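Local coordinates for protein leucine aminopeptidase A1, chloroplastic (Solanum lycopersicum, PDB 5D8N) that removes N-terminal amino acids, leucine preferentially, from peptides as a magnesium-dependent homohexameric aminopeptidase, regulates wound signalling and has a role in insect defence, at residues G78-A83 against I106-L111; Q126-A131 against R138-A143; N157-I162 against P197-K202; D433-E438 against V523-R528. The protein carries 1 engineered substitution. One frame throughout, in Å; residues are numbered along the deposited sequence.

The four contacts follow one another along the chain. None nests in or crosses another. Interaction 1 closes a loop between helix 79-86 and strand 104-112 of the N-terminal domain. Interaction 2 closes a short loop between helix 119-134 and the strand that follows it, 139-144. The two touch through Val109 and Ala127 and reach the same six-stranded sheet. Interaction 3 joins helix 152-170 to the start of helix 197-221. It meets interaction 2 where Val142 packs on Ile162. Interaction 4 lies in the catalytic domain and does not touch the others; its centre is about 22 Å from that of interaction 3. It closes the longest loop, bringing the C-terminal helix 519-527 back to helix 433-446.

Interaction 1: residues G78-A83 against I106-L111; sequences GLLSAA and ITLVGL
Helix 79-86 packs against strand 104-112 of the six-stranded mixed sheet in the N-terminal alpha/beta domain, which belongs to the macro-domain clan. The contact is small, apolar and buried. Within residues 78-83, Leu80 is the one that reaches the strand segment. Ile106 and Leu108, two positions apart, meet it from the same face of the sheet.

Leu80 places its CG opposite the backbone N (chi1 -177°), which carries the methyl branches out from the helix. CD1 does the touching. It touches both strand side chains, Leu108 more closely than Ile106. The Leu80 and Leu108 side chains cross obliquely. The backbones stay well apart, with Leu80 CA 8.7 Å from Ile106 CA, and only side chains span the gap.

Leu80 also touches Leu99 of the adjacent strand 96-101, and Leu108 touches Phe89. Thr107 faces the other side of the sheet, towards helix 119-134. On the helix, Leu79 and Ala82 pack on Arg100 of a second subunit. Within the contact, Leu80 CD1 lies 4.5 Å from Ile106 CG2 and 4.0 Å from Leu108 CD1.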
loop_
_atom_site.group_PDB
_atom_site.type_symbol
_atom_site.label_atom_id
_atom_site.label_comp_id
_atom_site.label_asym_id
_atom_site.label_seq_id
_atom_site.Cartn_x
_atom_site.Cartn_y
_atom_site.Cartn_z
ATOM N N GLY A 78 -21.890 -34.442 47.800
ATOM C CA GLY A 78 -21.600 -33.010 47.748
ATOM C C GLY A 78 -20.405 -32.636 46.882
ATOM O O GLY A 78 -20.078 -31.466 46.723
ATOM N N LEU A 79 -19.828 -33.620 46.208
ATOM C CA LEU A 79 -18.699 -33.369 45.321
ATOM C C LEU A 79 -19.036 -32.498 44.109
ATOM O O LEU A 79 -18.268 -31.627 43.737
ATOM C CB LEU A 79 -18.088 -34.694 44.868
ATOM C CG LEU A 79 -16.656 -34.633 44.338
ATOM C CD1 LEU A 79 -15.667 -34.221 45.416
ATOM C CD2 LEU A 79 -16.264 -35.984 43.764
ATOM N N LEU A 80 -20.259 -32.592 43.604
ATOM C CA LEU A 80 -20.645 -31.825 42.432
ATOM C C LEU A 80 -20.925 -30.356 42.753
ATOM O O LEU A 80 -20.570 -29.456 41.987
ATOM C CB LEU A 80 -21.879 -32.486 41.801
ATOM C CG LEU A 80 -22.436 -31.892 40.508
ATOM C CD1 LEU A 80 -21.400 -32.018 39.411
ATOM C CD2 LEU A 80 -23.733 -32.578 40.105
ATOM N N SER A 81 -21.573 -30.100 43.891
ATOM C CA SER A 81 -21.811 -28.718 44.332
ATOM C C SER A 81 -20.509 -28.028 44.766
ATOM O O SER A 81 -20.297 -26.844 44.528
ATOM C CB SER A 81 -22.854 -28.662 45.467
ATOM O OG SER A 81 -22.507 -29.484 46.582
ATOM N N ALA A 82 -19.617 -28.792 45.377
ATOM C CA ALA A 82 -18.348 -28.242 45.823
ATOM C C ALA A 82 -17.462 -27.876 44.623
ATOM O O ALA A 82 -16.949 -26.768 44.514
ATOM C CB ALA A 82 -17.659 -29.242 46.739
ATOM N N ALA A 83 -17.393 -28.770 43.651
ATOM C CA ALA A 83 -16.603 -28.508 42.474
ATOM C C ALA A 83 -17.199 -27.299 41.753
ATOM O O ALA A 83 -16.471 -26.435 41.266
ATOM C CB ALA A 83 -16.604 -29.738 41.567
ATOM N N ILE A 106 -19.652 -36.778 34.896
ATOM C CA ILE A 106 -20.696 -35.813 34.646
ATOM C C ILE A 106 -20.112 -34.511 34.124
ATOM O O ILE A 106 -19.087 -34.044 34.612
ATOM C CB ILE A 106 -21.515 -35.537 35.916
ATOM C CG1 ILE A 106 -22.396 -36.754 36.176
ATOM C CG2 ILE A 106 -22.429 -34.331 35.721
ATOM C CD1 ILE A 106 -23.185 -36.722 37.475
ATOM N N THR A 107 -20.755 -33.916 33.122
ATOM C CA THR A 107 -20.474 -32.523 32.788
ATOM C C THR A 107 -21.741 -31.678 32.846
ATOM O O THR A 107 -22.767 -32.040 32.265
ATOM C CB THR A 107 -19.776 -32.357 31.422
ATOM O OG1 THR A 107 -19.420 -30.980 31.211
ATOM C CG2 THR A 107 -20.659 -32.855 30.288
ATOM N N LEU A 108 -21.667 -30.578 33.595
ATOM C CA LEU A 108 -22.730 -29.577 33.594
ATOM C C LEU A 108 -22.392 -28.512 32.572
ATOM O O LEU A 108 -21.260 -28.056 32.499
ATOM C CB LEU A 108 -22.838 -28.913 34.964
ATOM C CG LEU A 108 -22.973 -29.861 36.164
ATOM C CD1 LEU A 108 -23.167 -28.996 37.395
ATOM C CD2 LEU A 108 -24.150 -30.811 35.986
ATOM N N VAL A 109 -23.367 -28.145 31.755
ATOM C CA VAL A 109 -23.168 -27.187 30.678
ATOM C C VAL A 109 -24.118 -26.025 30.866
ATOM O O VAL A 109 -25.334 -26.223 30.974
ATOM C CB VAL A 109 -23.476 -27.836 29.316
ATOM C CG1 VAL A 109 -23.308 -26.822 28.202
ATOM C CG2 VAL A 109 -22.550 -29.024 29.088
ATOM N N GLY A 110 -23.568 -24.817 30.888
ATOM C CA GLY A 110 -24.361 -23.625 31.165
ATOM C C GLY A 110 -25.196 -23.239 29.970
ATOM O O GLY A 110 -24.691 -23.195 28.864
ATOM N N LEU A 111 -26.490 -23.009 30.181
ATOM C CA LEU A 111 -27.364 -22.538 29.110
ATOM C C LEU A 111 -27.653 -21.031 29.179
ATOM O O LEU A 111 -28.396 -20.498 28.354
ATOM C CB LEU A 111 -28.668 -23.322 29.152
ATOM C CG LEU A 111 -28.514 -24.834 28.972
ATOM C CD1 LEU A 111 -29.840 -25.567 29.136
ATOM C CD2 LEU A 111 -27.915 -25.145 27.610
#

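Interaction 2: residues Q126-A131 against R138-A143; sequences QAAAAA and RNIAVA
Asp45 OD2 accepts hydrogen bonds from two backbone nitrogens, those of Arg138 and Asn139, at the start of the strand whose Ile140 and Val142 meet Ala128. The strand, 139-144, ends a beta-alpha-beta crossover in the N-terminal domain. Strand 104-112 leads into helix 119-134, and the helix leads into strand 139-144, parallel to the first. Strand 46-52 lies between the two.

The helix meets this strand through Ala128. Its CB points towards the strand and meets Val142 and Ile140, alternate residues on the same face. The nearer partner is Val142. Its CG1 is anti to the backbone N (chi1 180°), and this leaves CG2 to face the helix methyl. CG1 is turned instead to Ile162 of helix 152-170, so one valine serves two helices. Ile140 reaches across with its extended CG1-CD1 arm. Its CD1 lies 4.5 Å from Ala128 CB and 4.3 Å from Ala128 O, a looser approach.

With only a methyl group on the helix side, the backbones come fairly close: Ala128 CA is 7.3 Å from Val142 CA. No hydrogen bond joins the two segments. Ala128 also touches Ala48 of strand 46-52, and Ile140 and Val142 both touch Leu188 of strand 187-191. The tightest approach is methyl to methyl, with Ala128 CB 3.8 Å from Val142 CG2.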
loop_
_atom_site.group_PDB
_atom_site.type_symbol
_atom_site.label_atom_id
_atom_site.label_comp_id
_atom_site.label_asym_id
_atom_site.label_seq_id
_atom_site.Cartn_x
_atom_site.Cartn_y
_atom_site.Cartn_z
ATOM N N GLN A 126 -23.190 -29.717 21.170
ATOM C CA GLN A 126 -21.798 -29.474 20.835
ATOM C C GLN A 126 -20.929 -29.638 22.080
ATOM O O GLN A 126 -19.840 -30.200 22.004
ATOM C CB GLN A 126 -21.591 -28.066 20.247
ATOM C CG GLN A 126 -22.221 -27.853 18.875
ATOM C CD GLN A 126 -22.365 -26.387 18.453
ATOM O OE1 GLN A 126 -21.762 -25.468 19.021
ATOM N NE2 GLN A 126 -23.229 -26.163 17.470
ATOM N N ALA A 127 -21.369 -29.098 23.215
ATOM C CA ALA A 127 -20.552 -29.172 24.438
ATOM C C ALA A 127 -20.441 -30.629 24.887
ATOM O O ALA A 127 -19.414 -31.039 25.414
ATOM C CB ALA A 127 -21.142 -28.309 25.548
ATOM N N ALA A 128 -21.518 -31.398 24.731
ATOM C CA ALA A 128 -21.493 -32.809 25.093
ATOM C C ALA A 128 -20.547 -33.592 24.194
ATOM O O ALA A 128 -19.771 -34.412 24.683
ATOM C CB ALA A 128 -22.879 -33.402 25.023
ATOM N N ALA A 129 -20.506 -33.252 22.910
ATOM C CA ALA A 129 -19.573 -33.893 21.982
ATOM C C ALA A 129 -18.119 -33.577 22.309
ATOM O O ALA A 129 -17.241 -34.434 22.217
ATOM C CB ALA A 129 -19.863 -33.440 20.564
ATOM N N ALA A 130 -17.877 -32.332 22.694
ATOM C CA ALA A 130 -16.531 -31.904 23.048
ATOM C C ALA A 130 -16.058 -32.625 24.311
ATOM O O ALA A 130 -14.898 -32.995 24.411
ATOM C CB ALA A 130 -16.464 -30.387 23.213
ATOM N N ALA A 131 -16.935 -32.762 25.304
ATOM C CA ALA A 131 -16.547 -33.406 26.546
ATOM C C ALA A 131 -16.354 -34.911 26.262
ATOM O O ALA A 131 -15.468 -35.543 26.814
ATOM C CB ALA A 131 -17.610 -33.192 27.603
ATOM N N ARG A 138 -17.470 -43.353 24.746
ATOM C CA ARG A 138 -18.148 -44.155 23.728
ATOM C C ARG A 138 -19.667 -44.003 23.837
ATOM O O ARG A 138 -20.370 -43.946 22.814
ATOM C CB ARG A 138 -17.766 -45.641 23.813
ATOM C CG ARG A 138 -16.275 -45.970 23.818
ATOM N N ASN A 139 -20.180 -44.065 25.062
ATOM C CA ASN A 139 -21.618 -44.060 25.296
ATOM C C ASN A 139 -21.977 -42.909 26.204
ATOM O O ASN A 139 -21.498 -42.823 27.336
ATOM C CB ASN A 139 -22.059 -45.367 25.952
ATOM C CG ASN A 139 -21.542 -46.579 25.222
ATOM O OD1 ASN A 139 -20.756 -47.347 25.765
ATOM N ND2 ASN A 139 -21.965 -46.753 23.973
ATOM N N ILE A 140 -22.692 -41.942 25.655
ATOM C CA ILE A 140 -23.012 -40.771 26.436
ATOM C C ILE A 140 -24.501 -40.557 26.525
ATOM O O ILE A 140 -25.274 -41.136 25.758
ATOM C CB ILE A 140 -22.335 -39.520 25.885
ATOM C CG1 ILE A 140 -22.986 -39.061 24.587
ATOM C CG2 ILE A 140 -20.852 -39.786 25.688
ATOM C CD1 ILE A 140 -22.431 -37.737 24.099
ATOM N N ALA A 141 -24.879 -39.648 27.419
ATOM C CA ALA A 141 -26.273 -39.265 27.562
ATOM C C ALA A 141 -26.320 -37.765 27.739
ATOM O O ALA A 141 -25.445 -37.182 28.364
ATOM C CB ALA A 141 -26.869 -39.934 28.795
ATOM N N VAL A 142 -27.450 -37.197 27.374
ATOM C CA VAL A 142 -27.705 -35.796 27.606
ATOM C C VAL A 142 -29.101 -35.658 28.154
ATOM O O VAL A 142 -30.050 -36.260 27.632
ATOM C CB VAL A 142 -27.597 -34.972 26.304
ATOM C CG1 VAL A 142 -27.881 -33.503 26.566
ATOM C CG2 VAL A 142 -26.217 -35.122 25.696
ATOM N N ALA A 143 -29.217 -34.716 29.076
ATOM C CA ALA A 143 -30.500 -34.323 29.645
ATOM C C ALA A 143 -30.519 -32.836 30.017
ATOM O O ALA A 143 -29.465 -32.223 30.193
ATOM C CB ALA A 143 -30.724 -35.155 30.899
#

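Interaction 3: residues N157-I162 against P197-K202; sequences NSASAI and PEIERK
Lys202 lies across Ser160 and Asn157, while Ile199 reaches end-on to Ala159. These two sets of contacts join helices 152-170 and 197-221. The axes of the two short segments approach to 9.1 Å and run in broadly the same direction, 36° apart.

Ile199 meets Ala159 mainly with the end of its side chain. It holds CG1 anti to its backbone N (chi1 -170°), and the arm ends with Ile199 CD1 3.7 Å from Ala159 CB.

Lys202 makes a longer contact with its methylene groups. Its CG sits against the Ser160 side chain, 3.5 Å from Ser160 CB and as close to OG. The chain bends at chi2 (76°) and runs straight from CG to NZ. This turns it past the Asn157 amide, which comes in obliquely from the first helix. Lys202 CE lies 3.4 Å from Asn157 OD1. Lys202 NZ is further off, 3.9 Å from the same oxygen, and no hydrogen bond forms between them. The lysine thus packs here mainly by its aliphatic part. Replacing it with an alanine would probably leave Ser160 and the Asn157 amide without their cover and set the amide freer to turn.

Ile156, one residue before the segment 157-162, touches both Ile199 and Lys202 and extends the interface. Ser158 and Ala161 face Tyr121 of helix 119-134, and Ala159 meets Leu193. Helix 152-170 is therefore packed between helix 119-134 and the start of helix 197-221, the long helix that leads from the N-terminal domain into the catalytic domain.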
loop_
_atom_site.group_PDB
_atom_site.type_symbol
_atom_site.label_atom_id
_atom_site.label_comp_id
_atom_site.label_asym_id
_atom_site.label_seq_id
_atom_site.Cartn_x
_atom_site.Cartn_y
_atom_site.Cartn_z
ATOM N N ASN A 157 -38.405 -31.015 20.104
ATOM C CA ASN A 157 -37.560 -30.117 19.326
ATOM C C ASN A 157 -36.217 -29.887 20.008
ATOM O O ASN A 157 -35.196 -29.850 19.341
ATOM C CB ASN A 157 -38.262 -28.770 19.119
ATOM C CG ASN A 157 -39.446 -28.856 18.166
ATOM O OD1 ASN A 157 -39.578 -29.796 17.379
ATOM N ND2 ASN A 157 -40.275 -27.818 18.178
ATOM N N SER A 158 -36.211 -29.860 21.337
ATOM C CA SER A 158 -34.953 -29.795 22.078
ATOM C C SER A 158 -34.119 -31.067 21.887
ATOM O O SER A 158 -32.923 -31.001 21.686
ATOM C CB SER A 158 -35.177 -29.572 23.572
ATOM O OG SER A 158 -35.742 -28.294 23.753
ATOM N N ALA A 159 -34.775 -32.214 21.842
ATOM C CA ALA A 159 -34.068 -33.466 21.694
ATOM C C ALA A 159 -33.388 -33.497 20.342
ATOM O O ALA A 159 -32.246 -33.934 20.238
ATOM C CB ALA A 159 -35.019 -34.653 21.835
ATOM N N SER A 160 -34.092 -33.088 19.289
ATOM C CA SER A 160 -33.523 -33.166 17.951
ATOM C C SER A 160 -32.393 -32.155 17.730
ATOM O O SER A 160 -31.405 -32.445 17.047
ATOM C CB SER A 160 -34.582 -33.021 16.871
ATOM O OG SER A 160 -35.100 -31.716 16.871
ATOM N N ALA A 161 -32.488 -31.020 18.402
ATOM C CA ALA A 161 -31.438 -30.014 18.409
ATOM C C ALA A 161 -30.216 -30.467 19.211
ATOM O O ALA A 161 -29.087 -30.277 18.761
ATOM C CB ALA A 161 -31.959 -28.696 18.975
ATOM N N ILE A 162 -30.431 -31.166 20.320
ATOM C CA ILE A 162 -29.334 -31.787 21.065
ATOM C C ILE A 162 -28.601 -32.806 20.185
ATOM O O ILE A 162 -27.365 -32.799 20.099
ATOM C CB ILE A 162 -29.836 -32.464 22.340
ATOM C CG1 ILE A 162 -30.203 -31.422 23.403
ATOM C CG2 ILE A 162 -28.810 -33.438 22.907
ATOM C CD1 ILE A 162 -31.081 -31.963 24.528
ATOM N N PRO A 197 -42.487 -43.033 18.913
ATOM C CA PRO A 197 -42.337 -42.814 17.480
ATOM C C PRO A 197 -42.064 -41.366 17.064
ATOM O O PRO A 197 -41.325 -41.139 16.109
ATOM C CB PRO A 197 -43.678 -43.300 16.908
ATOM C CG PRO A 197 -44.126 -44.359 17.871
ATOM C CD PRO A 197 -43.651 -43.888 19.223
ATOM N N GLU A 198 -42.766 -40.415 17.668
ATOM C CA GLU A 198 -42.692 -39.026 17.230
ATOM C C GLU A 198 -41.291 -38.446 17.485
ATOM O O GLU A 198 -40.749 -37.742 16.634
ATOM C CB GLU A 198 -43.762 -38.175 17.915
ATOM C CG GLU A 198 -43.998 -36.831 17.241
ATOM C CD GLU A 198 -45.085 -35.981 17.895
ATOM O OE1 GLU A 198 -45.885 -36.503 18.708
ATOM O OE2 GLU A 198 -45.170 -34.779 17.552
ATOM N N ILE A 199 -40.774 -38.626 18.700
ATOM C CA ILE A 199 -39.480 -38.056 19.062
ATOM C C ILE A 199 -38.375 -38.747 18.275
ATOM O O ILE A 199 -37.512 -38.074 17.723
ATOM C CB ILE A 199 -39.204 -38.122 20.576
ATOM C CG1 ILE A 199 -37.959 -37.283 20.901
ATOM C CG2 ILE A 199 -39.039 -39.556 21.053
ATOM C CD1 ILE A 199 -37.743 -37.035 22.375
ATOM N N GLU A 200 -38.587 -40.014 17.951
ATOM C CA GLU A 200 -37.670 -40.729 17.080
ATOM C C GLU A 200 -37.679 -40.259 15.625
ATOM O O GLU A 200 -36.606 -40.179 15.004
ATOM C CB GLU A 200 -37.878 -42.240 17.151
ATOM C CG GLU A 200 -37.547 -42.841 18.513
ATOM C CD GLU A 200 -36.095 -42.672 18.962
ATOM O OE1 GLU A 200 -35.167 -42.616 18.116
ATOM O OE2 GLU A 200 -35.859 -42.891 20.174
ATOM N N ARG A 201 -38.853 -39.902 15.105
ATOM C CA ARG A 201 -38.954 -39.296 13.776
ATOM C C ARG A 201 -38.189 -37.971 13.720
ATOM O O ARG A 201 -37.569 -37.634 12.708
ATOM C CB ARG A 201 -40.405 -39.071 13.331
ATOM C CG ARG A 201 -41.097 -40.348 12.856
ATOM C CD ARG A 201 -42.416 -40.083 12.122
ATOM N NE ARG A 201 -43.436 -39.464 12.974
ATOM C CZ ARG A 201 -44.259 -40.141 13.775
ATOM N NH1 ARG A 201 -44.149 -41.462 13.889
ATOM N NH2 ARG A 201 -45.128 -39.484 14.528
ATOM N N LYS A 202 -38.309 -37.182 14.776
ATOM C CA LYS A 202 -37.682 -35.876 14.785
ATOM C C LYS A 202 -36.157 -36.003 14.864
ATOM O O LYS A 202 -35.420 -35.260 14.215
ATOM C CB LYS A 202 -38.206 -35.069 15.966
ATOM C CG LYS A 202 -37.908 -33.578 15.846
ATOM C CD LYS A 202 -38.821 -32.856 14.864
ATOM C CE LYS A 202 -38.324 -31.433 14.622
ATOM N NZ LYS A 202 -39.162 -30.683 13.641
#

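Interaction 4: residues D433-E438 against V523-R528; sequences DDLARE and VEWVLR
Trp525 meets Leu435 and Glu438 in the alpha/beta catalytic domain of this M17 peptidase, whose core is a mixed eight-stranded sheet. The contact joins the C-terminal helix 519-527 to helix 433-446.

The polar link across the contact is one hydrogen bond. Trp525 NE1 donates to Glu438 OE1 at 2.9 Å, but the N-H...O angle of 127° makes it weak. The carboxylate and indole planes are 30° apart. The other carboxylate oxygen, OE2, forms a salt bridge with Lys406. Glu438 thus ties the indole to the residue that opens strand 406-411, and the lysine would be expected to favour the charged carboxylate.

The nonpolar contacts are made to the same ring. Leu435 crosses it at about a right angle, and Leu435 CD1 forms the apolar pair with Trp525 CZ2 at 3.8 Å. Van der Waals contacts to Trp525 NE1 come from Leu435 CD1 at 3.5 Å and from Glu438 CB, at the ring edge and in its plane, at 3.8 Å. The indole is carried into this place by chi1 of 176°, with CG opposite the backbone N. Ala442, further along helix 433-446, also touches it. A phenylalanine in its place has no N-H and would probably leave Glu438 OE1 without a mate across this contact and Leu435 CD1 less fully packed.

An ion pair lies within the C-terminal segment. Glu524 OE2 bonds to Tyr205 OH, and OE1 turns to Arg528. The arginine grips it side-on with two nitrogens, NE at 2.8 Å and NH2 at 2.9 Å from Glu524 OE1.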
loop_
_atom_site.group_PDB
_atom_site.type_symbol
_atom_site.label_atom_id
_atom_site.label_comp_id
_atom_site.label_asym_id
_atom_site.label_seq_id
_atom_site.Cartn_x
_atom_site.Cartn_y
_atom_site.Cartn_z
ATOM N N ASP A 433 -40.914 -9.303 -0.763
ATOM C CA ASP A 433 -41.016 -9.212 0.687
ATOM C C ASP A 433 -41.479 -10.532 1.315
ATOM O O ASP A 433 -41.114 -10.847 2.444
ATOM C CB ASP A 433 -41.998 -8.116 1.097
ATOM C CG ASP A 433 -41.434 -6.714 0.912
ATOM O OD1 ASP A 433 -40.195 -6.543 0.787
ATOM O OD2 ASP A 433 -42.265 -5.786 0.947
ATOM N N ASP A 434 -42.408 -11.208 0.645
ATOM C CA ASP A 434 -42.912 -12.490 1.112
ATOM C C ASP A 434 -41.787 -13.523 1.209
ATOM O O ASP A 434 -41.772 -14.318 2.147
ATOM C CB ASP A 434 -44.027 -13.039 0.210
ATOM C CG ASP A 434 -44.685 -14.292 0.786
ATOM O OD1 ASP A 434 -45.292 -14.170 1.869
ATOM O OD2 ASP A 434 -44.555 -15.407 0.218
ATOM N N LEU A 435 -40.918 -13.592 0.203
ATOM C CA LEU A 435 -39.864 -14.591 0.206
ATOM C C LEU A 435 -38.854 -14.246 1.283
ATOM O O LEU A 435 -38.379 -15.152 1.964
ATOM C CB LEU A 435 -39.198 -14.676 -1.146
ATOM C CG LEU A 435 -38.049 -15.660 -1.311
ATOM C CD1 LEU A 435 -38.455 -17.053 -0.865
ATOM C CD2 LEU A 435 -37.564 -15.653 -2.751
ATOM N N ALA A 436 -38.636 -12.952 1.535
ATOM C CA ALA A 436 -37.768 -12.553 2.631
ATOM C C ALA A 436 -38.301 -13.136 3.930
ATOM O O ALA A 436 -37.552 -13.690 4.746
ATOM C CB ALA A 436 -37.666 -11.043 2.749
ATOM N N ARG A 437 -39.607 -12.983 4.132
ATOM C CA ARG A 437 -40.250 -13.453 5.351
ATOM C C ARG A 437 -40.144 -14.972 5.495
ATOM O O ARG A 437 -39.855 -15.470 6.583
ATOM C CB ARG A 437 -41.718 -13.007 5.420
ATOM C CG ARG A 437 -42.435 -13.519 6.663
ATOM C CD ARG A 437 -43.959 -13.355 6.599
ATOM N NE ARG A 437 -44.463 -13.721 5.279
ATOM C CZ ARG A 437 -44.546 -14.967 4.832
ATOM N NH1 ARG A 437 -44.464 -16.005 5.660
ATOM N NH2 ARG A 437 -44.726 -15.149 3.536
ATOM N N GLU A 438 -40.350 -15.704 4.404
ATOM C CA GLU A 438 -40.188 -17.157 4.415
ATOM C C GLU A 438 -38.757 -17.529 4.846
ATOM O O GLU A 438 -38.557 -18.485 5.598
ATOM C CB GLU A 438 -40.437 -17.761 3.033
ATOM C CG GLU A 438 -41.879 -17.867 2.551
ATOM C CD GLU A 438 -42.000 -18.389 1.115
ATOM O OE1 GLU A 438 -41.097 -19.057 0.564
ATOM O OE2 GLU A 438 -42.991 -18.039 0.449
ATOM N N VAL A 523 -33.258 -26.536 3.872
ATOM C CA VAL A 523 -34.147 -27.655 4.119
ATOM C C VAL A 523 -35.439 -27.155 4.766
ATOM O O VAL A 523 -36.541 -27.564 4.349
ATOM C CB VAL A 523 -33.491 -28.757 4.969
ATOM C CG1 VAL A 523 -34.529 -29.771 5.451
ATOM C CG2 VAL A 523 -32.397 -29.436 4.164
ATOM N N GLU A 524 -35.305 -26.343 5.813
ATOM C CA GLU A 524 -36.498 -25.804 6.469
ATOM C C GLU A 524 -37.337 -25.037 5.469
ATOM O O GLU A 524 -38.563 -25.097 5.502
ATOM C CB GLU A 524 -36.161 -24.900 7.652
ATOM C CG GLU A 524 -35.691 -25.660 8.887
ATOM C CD GLU A 524 -36.778 -26.524 9.535
ATOM O OE1 GLU A 524 -37.979 -26.194 9.407
ATOM O OE2 GLU A 524 -36.398 -27.451 10.284
ATOM N N TRP A 525 -36.697 -24.244 4.618
ATOM C CA TRP A 525 -37.450 -23.438 3.673
ATOM C C TRP A 525 -38.233 -24.320 2.696
ATOM O O TRP A 525 -39.381 -24.048 2.367
ATOM C CB TRP A 525 -36.506 -22.515 2.894
ATOM C CG TRP A 525 -37.195 -21.705 1.833
ATOM C CD1 TRP A 525 -38.054 -20.660 2.029
ATOM C CD2 TRP A 525 -37.142 -21.921 0.426
ATOM N NE1 TRP A 525 -38.400 -20.108 0.822
ATOM C CE2 TRP A 525 -37.906 -20.900 -0.177
ATOM C CE3 TRP A 525 -36.397 -22.777 -0.393
ATOM C CZ2 TRP A 525 -37.973 -20.733 -1.558
ATOM C CZ3 TRP A 525 -36.490 -22.639 -1.773
ATOM C CH2 TRP A 525 -37.249 -21.598 -2.337
ATOM N N VAL A 526 -37.579 -25.333 2.140
ATOM C CA VAL A 526 -38.263 -26.273 1.240
ATOM C C VAL A 526 -39.464 -26.921 1.916
ATOM O O VAL A 526 -40.543 -26.996 1.327
ATOM C CB VAL A 526 -37.296 -27.370 0.718
ATOM C CG1 VAL A 526 -38.035 -28.492 0.015
ATOM C CG2 VAL A 526 -36.292 -26.736 -0.229
ATOM N N LEU A 527 -39.262 -27.379 3.150
ATOM C CA LEU A 527 -40.299 -28.059 3.903
ATOM C C LEU A 527 -41.479 -27.174 4.272
ATOM O O LEU A 527 -42.600 -27.662 4.384
ATOM C CB LEU A 527 -39.727 -28.623 5.189
ATOM C CG LEU A 527 -38.860 -29.863 4.954
ATOM C CD1 LEU A 527 -38.484 -30.469 6.298
ATOM C CD2 LEU A 527 -39.582 -30.890 4.112
ATOM N N ARG A 528 -41.243 -25.873 4.413
ATOM C CA ARG A 528 -42.310 -24.968 4.815
ATOM C C ARG A 528 -43.039 -24.466 3.576
ATOM O O ARG A 528 -43.983 -23.708 3.675
ATOM C CB ARG A 528 -41.748 -23.805 5.630
ATOM C CG ARG A 528 -41.457 -24.214 7.073
ATOM C CD ARG A 528 -40.347 -23.429 7.786
ATOM N NE ARG A 528 -39.877 -24.183 8.954
ATOM C CZ ARG A 528 -40.470 -24.188 10.152
ATOM N NH1 ARG A 528 -41.424 -23.305 10.442
ATOM N NH2 ARG A 528 -40.083 -25.056 11.084
#